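Local coordinates for protein lipid II:glycine glycyltransferase (Staphylococcus aureus, PDB 6SNR) that probably adds the first glycine of the pentaglycine bridge of peptidoglycan to the lysine of lipid II, taking it from glycyl-tRNA(Gly), at residues Leu159-Glu164 with Lys170-Leu175; Met148-Asp153 with Thr339-Ala344. All blocks are in the same frame, centred on the assembly; numbering follows the deposited sequence.

Interaction 1 (L159-E164 with K170-L175) and interaction 2 (M148-D153 with T339-A344) lie with their centres about 12 Å apart and belong to one continuous hydrophobic core. Strand 146-151 leads directly into helix 156-162, so the first segments of both contacts are neighbours in sequence, and interaction 1 is nested inside the chain loop that interaction 2 closes. L159 and F163 make the join. L159 CD2 comes to 3.9 Å from M341 CB and L159 CD1 to 4.0 Å from I152 CG2, while F163 CZ sits 3.7 Å from M341 SD. M341, on helix 332-347, is thus shared: I152 and T150 touch it in interaction 2, L159 and F163 from interaction 1.

Interaction 1 (Leu159-Glu164 with Lys170-Leu175)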
# COMPACT_ATOMS: atom_id res chain seq x y z
N LEU A 159 -11.44 -2.46 -13.19
CA LEU A 159 -10.17 -2.32 -12.46
C LEU A 159 -9.01 -2.86 -13.30
O LEU A 159 -8.03 -2.17 -13.56
CB LEU A 159 -10.25 -3.01 -11.11
CG LEU A 159 -9.00 -2.98 -10.23
CD1 LEU A 159 -8.54 -1.54 -9.95
CD2 LEU A 159 -9.26 -3.76 -8.94
N LEU A 160 -9.19 -4.11 -13.75
CA LEU A 160 -8.21 -4.73 -14.64
C LEU A 160 -7.98 -3.89 -15.91
O LEU A 160 -6.87 -3.68 -16.33
CB LEU A 160 -8.65 -6.18 -14.97
CG LEU A 160 -7.68 -6.98 -15.84
CD1 LEU A 160 -6.30 -7.11 -15.25
CD2 LEU A 160 -8.28 -8.34 -16.07
N ASN A 161 -9.07 -3.41 -16.53
CA ASN A 161 -8.99 -2.55 -17.72
C ASN A 161 -8.16 -1.27 -17.55
O ASN A 161 -7.54 -0.75 -18.52
CB ASN A 161 -10.43 -2.19 -18.21
CG ASN A 161 -11.21 -3.38 -18.77
OD1 ASN A 161 -10.64 -4.40 -19.15
ND2 ASN A 161 -12.54 -3.25 -18.77
N SER A 162 -8.08 -0.77 -16.29
CA SER A 162 -7.32 0.45 -15.99
C SER A 162 -5.82 0.26 -16.02
O SER A 162 -5.09 1.22 -16.17
CB SER A 162 -7.78 1.02 -14.61
OG SER A 162 -7.24 0.28 -13.52
N PHE A 163 -5.31 -0.98 -15.90
CA PHE A 163 -3.88 -1.20 -15.97
C PHE A 163 -3.30 -1.02 -17.38
O PHE A 163 -4.05 -1.08 -18.39
CB PHE A 163 -3.51 -2.59 -15.43
CG PHE A 163 -4.08 -2.94 -14.06
CD1 PHE A 163 -4.49 -1.97 -13.13
CD2 PHE A 163 -4.24 -4.27 -13.73
CE1 PHE A 163 -4.97 -2.37 -11.88
CE2 PHE A 163 -4.75 -4.67 -12.55
CZ PHE A 163 -5.10 -3.70 -11.58
N GLU A 164 -1.99 -0.85 -17.47
CA GLU A 164 -1.37 -0.69 -18.76
C GLU A 164 -1.45 -2.06 -19.47
O GLU A 164 -1.54 -3.11 -18.84
CB GLU A 164 0.00 -0.02 -18.68
CG GLU A 164 1.26 -0.79 -18.55
CD GLU A 164 1.57 -1.79 -19.64
OE1 GLU A 164 1.66 -2.89 -19.17
OE2 GLU A 164 1.73 -1.55 -20.92
N LYS A 170 -0.30 -9.80 -18.04
CA LYS A 170 0.44 -10.51 -17.00
C LYS A 170 -0.47 -10.85 -15.82
O LYS A 170 -0.35 -11.91 -15.23
CB LYS A 170 1.63 -9.70 -16.47
CG LYS A 170 2.77 -9.41 -17.44
CD LYS A 170 3.82 -10.50 -17.56
CE LYS A 170 5.13 -9.89 -18.10
NZ LYS A 170 6.05 -10.87 -18.75
N VAL A 171 -1.38 -9.94 -15.47
CA VAL A 171 -2.35 -10.21 -14.41
C VAL A 171 -3.26 -11.40 -14.77
O VAL A 171 -3.50 -12.27 -13.96
CB VAL A 171 -3.18 -8.96 -14.02
CG1 VAL A 171 -4.31 -9.32 -13.07
CG2 VAL A 171 -2.26 -7.88 -13.42
N ARG A 172 -3.77 -11.42 -16.02
CA ARG A 172 -4.63 -12.52 -16.44
C ARG A 172 -3.87 -13.84 -16.36
O ARG A 172 -4.44 -14.83 -15.94
CB ARG A 172 -5.16 -12.27 -17.86
CG ARG A 172 -6.15 -11.12 -17.94
CD ARG A 172 -7.08 -11.22 -19.16
NE ARG A 172 -7.84 -9.99 -19.30
CZ ARG A 172 -7.38 -8.90 -19.91
NH1 ARG A 172 -6.22 -8.91 -20.52
NH2 ARG A 172 -8.16 -7.81 -19.97
N LEU A 173 -2.60 -13.84 -16.73
CA LEU A 173 -1.77 -15.05 -16.61
C LEU A 173 -1.61 -15.44 -15.16
O LEU A 173 -1.75 -16.58 -14.77
CB LEU A 173 -0.42 -14.87 -17.25
CG LEU A 173 -0.44 -14.81 -18.78
CD1 LEU A 173 0.96 -14.48 -19.27
CD2 LEU A 173 -0.99 -16.09 -19.40
N ALA A 174 -1.35 -14.44 -14.32
CA ALA A 174 -1.18 -14.74 -12.92
C ALA A 174 -2.39 -15.40 -12.26
O ALA A 174 -2.24 -16.30 -11.42
CB ALA A 174 -0.81 -13.44 -12.18
N LEU A 175 -3.57 -14.97 -12.64
CA LEU A 175 -4.83 -15.51 -12.12
C LEU A 175 -5.00 -16.96 -12.52
O LEU A 175 -5.65 -17.71 -11.81
CB LEU A 175 -6.02 -14.71 -12.63
CG LEU A 175 -6.13 -13.26 -12.16
CD1 LEU A 175 -7.20 -12.45 -12.90
CD2 LEU A 175 -6.37 -13.29 -10.65
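A chi1 of -177° swings CG of L160 away from the backbone N, and V171 does the same with CG1 (172°), which brings the two branched ends alongside each other, pointing opposite ways. L160 CD1 comes to 3.7 Å from V171 CG1. The other methyl of L160 serves a second partner: CD2 packs 3.7 Å from R172 NE, with L160 CG over one face of the guanidinium. Leucine suits this place because its two methyls can serve buried V171 and the flat face of R172 at once. These residues join helix 156-162 to helix 165-177, two consecutive helices packed against each other across the short turn at F163-E164, with E164 as N-cap of the second, its OE1 accepting from N167 N. The chain of R172, extended from CG to NE, carries the guanidinium across to L160 at the exposed rim, so L160 CD2 also lies 3.9 Å from R172 NH2. N161 OD1 lies near the guanidinium plane, too far to bond; N161 ND2 instead bonds to D157. Deeper in, F163 CD2 meets V171 CG2 at 4.1 Å, the ring taking the methyl obliquely. W377 packs edge-to-face with F163 and also touches V171.

Interaction 2 (Met148-Asp153 with Thr339-Ala344); sequences MITPID and TMMKYA
M341 is the first residue of T339-A344 to meet M148-D153, and it does so at two levels. Close to the helix backbone, its CB lies 4.1 Å from I152 CG2 and its carbonyl O 3.9 Å from I152 CD1, whereas the rest of the side chain runs out to T150. With CG anti to the carbonyl carbon (chi1 -71°) and the chain extended beyond it, the terminal CE arrives 3.8 Å from T150 OG1 and 4.2 Å from T150 CG2, crossing the threonine at about a right angle. An unbranched methionine suits this long reach between helix and strand in the buried interior. Both branches of T150 thus touch the methionine methyl, while its buried hydroxyl is satisfied by a hydrogen bond between OG1 and W377 O. One turn further on comes A344, whose CB touches I152 CD1 at 3.7 Å; so small a side chain lets the isoleucine end come close to the helix. I152 has CG1 between its backbone N and carbonyl carbon (chi1 52°), an orientation that sets CD1 against A344 and the carbonyl oxygen of M341, and leaves CG2 beside M341 CB. L159 adds to this cluster, touching T150, I152 and M341. Helix 332-347 thus packs on a mixed sheet in which strand 146-151 lies antiparallel to strand 351-356, an alpha/beta layering consistent with the acetyltransferase-like fold of the FemABX family.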
# COMPACT_ATOMS: atom_id res chain seq x y z
N MET A 148 1.70 7.49 -6.19
CA MET A 148 0.98 6.89 -7.29
C MET A 148 -0.23 6.13 -6.80
O MET A 148 -0.11 5.18 -6.00
CB MET A 148 1.91 5.95 -8.08
CG MET A 148 3.12 6.67 -8.62
SD MET A 148 2.78 7.67 -10.09
CE MET A 148 2.87 6.41 -11.36
N ILE A 149 -1.39 6.55 -7.28
CA ILE A 149 -2.60 6.07 -6.73
C ILE A 149 -3.54 5.44 -7.77
O ILE A 149 -3.81 6.05 -8.79
CB ILE A 149 -3.36 7.24 -6.06
CG1 ILE A 149 -2.51 7.89 -4.95
CG2 ILE A 149 -4.65 6.75 -5.43
CD1 ILE A 149 -3.26 8.96 -4.14
N THR A 150 -4.06 4.28 -7.43
CA THR A 150 -5.06 3.57 -8.26
C THR A 150 -6.47 3.77 -7.73
O THR A 150 -6.76 3.43 -6.60
CB THR A 150 -4.77 2.05 -8.32
OG1 THR A 150 -3.42 1.81 -8.76
CG2 THR A 150 -5.80 1.33 -9.23
N PRO A 151 -7.39 4.30 -8.56
CA PRO A 151 -8.80 4.31 -8.18
C PRO A 151 -9.32 2.88 -8.19
O PRO A 151 -9.14 2.13 -9.21
CB PRO A 151 -9.48 5.14 -9.29
CG PRO A 151 -8.40 5.81 -10.02
CD PRO A 151 -7.16 4.96 -9.86
N ILE A 152 -9.93 2.47 -7.08
CA ILE A 152 -10.41 1.09 -6.92
C ILE A 152 -11.93 0.94 -6.67
O ILE A 152 -12.40 -0.14 -6.31
CB ILE A 152 -9.63 0.31 -5.85
CG1 ILE A 152 -9.56 1.08 -4.51
CG2 ILE A 152 -8.21 0.05 -6.34
CD1 ILE A 152 -9.27 0.17 -3.35
N ASP A 153 -12.66 2.03 -6.84
CA ASP A 153 -14.11 2.00 -6.71
C ASP A 153 -14.69 1.62 -8.06
O ASP A 153 -15.42 2.37 -8.73
CB ASP A 153 -14.68 3.34 -6.22
CG ASP A 153 -14.33 4.51 -7.09
OD1 ASP A 153 -13.25 4.55 -7.74
OD2 ASP A 153 -15.15 5.45 -7.09
N THR A 339 -5.35 -8.97 -6.22
CA THR A 339 -6.11 -9.51 -5.07
C THR A 339 -6.25 -8.45 -3.95
O THR A 339 -7.34 -8.29 -3.40
CB THR A 339 -5.48 -10.80 -4.54
OG1 THR A 339 -5.45 -11.78 -5.60
CG2 THR A 339 -6.31 -11.33 -3.44
N MET A 340 -5.15 -7.74 -3.69
CA MET A 340 -5.13 -6.76 -2.59
C MET A 340 -6.00 -5.56 -2.93
O MET A 340 -6.70 -5.03 -2.05
CB MET A 340 -3.70 -6.32 -2.21
CG MET A 340 -2.93 -7.42 -1.48
SD MET A 340 -1.34 -6.90 -0.84
CE MET A 340 -0.54 -6.38 -2.32
N MET A 341 -6.01 -5.17 -4.19
CA MET A 341 -6.87 -4.07 -4.61
C MET A 341 -8.31 -4.46 -4.43
O MET A 341 -9.12 -3.67 -3.93
CB MET A 341 -6.60 -3.68 -6.04
CG MET A 341 -5.28 -2.97 -6.27
SD MET A 341 -5.07 -2.73 -8.06
CE MET A 341 -3.45 -1.96 -8.12
N LYS A 342 -8.68 -5.68 -4.83
CA LYS A 342 -10.05 -6.13 -4.66
C LYS A 342 -10.45 -6.22 -3.17
O LYS A 342 -11.55 -5.77 -2.84
CB LYS A 342 -10.30 -7.47 -5.40
CG LYS A 342 -10.26 -7.31 -6.92
CD LYS A 342 -10.57 -8.65 -7.60
CE LYS A 342 -9.75 -9.80 -7.01
NZ LYS A 342 -9.96 -11.11 -7.70
N TYR A 343 -9.56 -6.73 -2.31
CA TYR A 343 -9.79 -6.82 -0.88
C TYR A 343 -9.99 -5.42 -0.32
O TYR A 343 -10.89 -5.18 0.49
CB TYR A 343 -8.60 -7.47 -0.14
CG TYR A 343 -8.79 -7.51 1.35
CD1 TYR A 343 -8.42 -6.45 2.16
CD2 TYR A 343 -9.39 -8.59 1.96
CE1 TYR A 343 -8.63 -6.48 3.51
CE2 TYR A 343 -9.61 -8.64 3.32
CZ TYR A 343 -9.19 -7.59 4.11
OH TYR A 343 -9.40 -7.59 5.47
N ALA A 344 -9.16 -4.50 -0.75
CA ALA A 344 -9.21 -3.13 -0.25
C ALA A 344 -10.58 -2.51 -0.62
O ALA A 344 -11.24 -1.89 0.22
CB ALA A 344 -8.06 -2.29 -0.81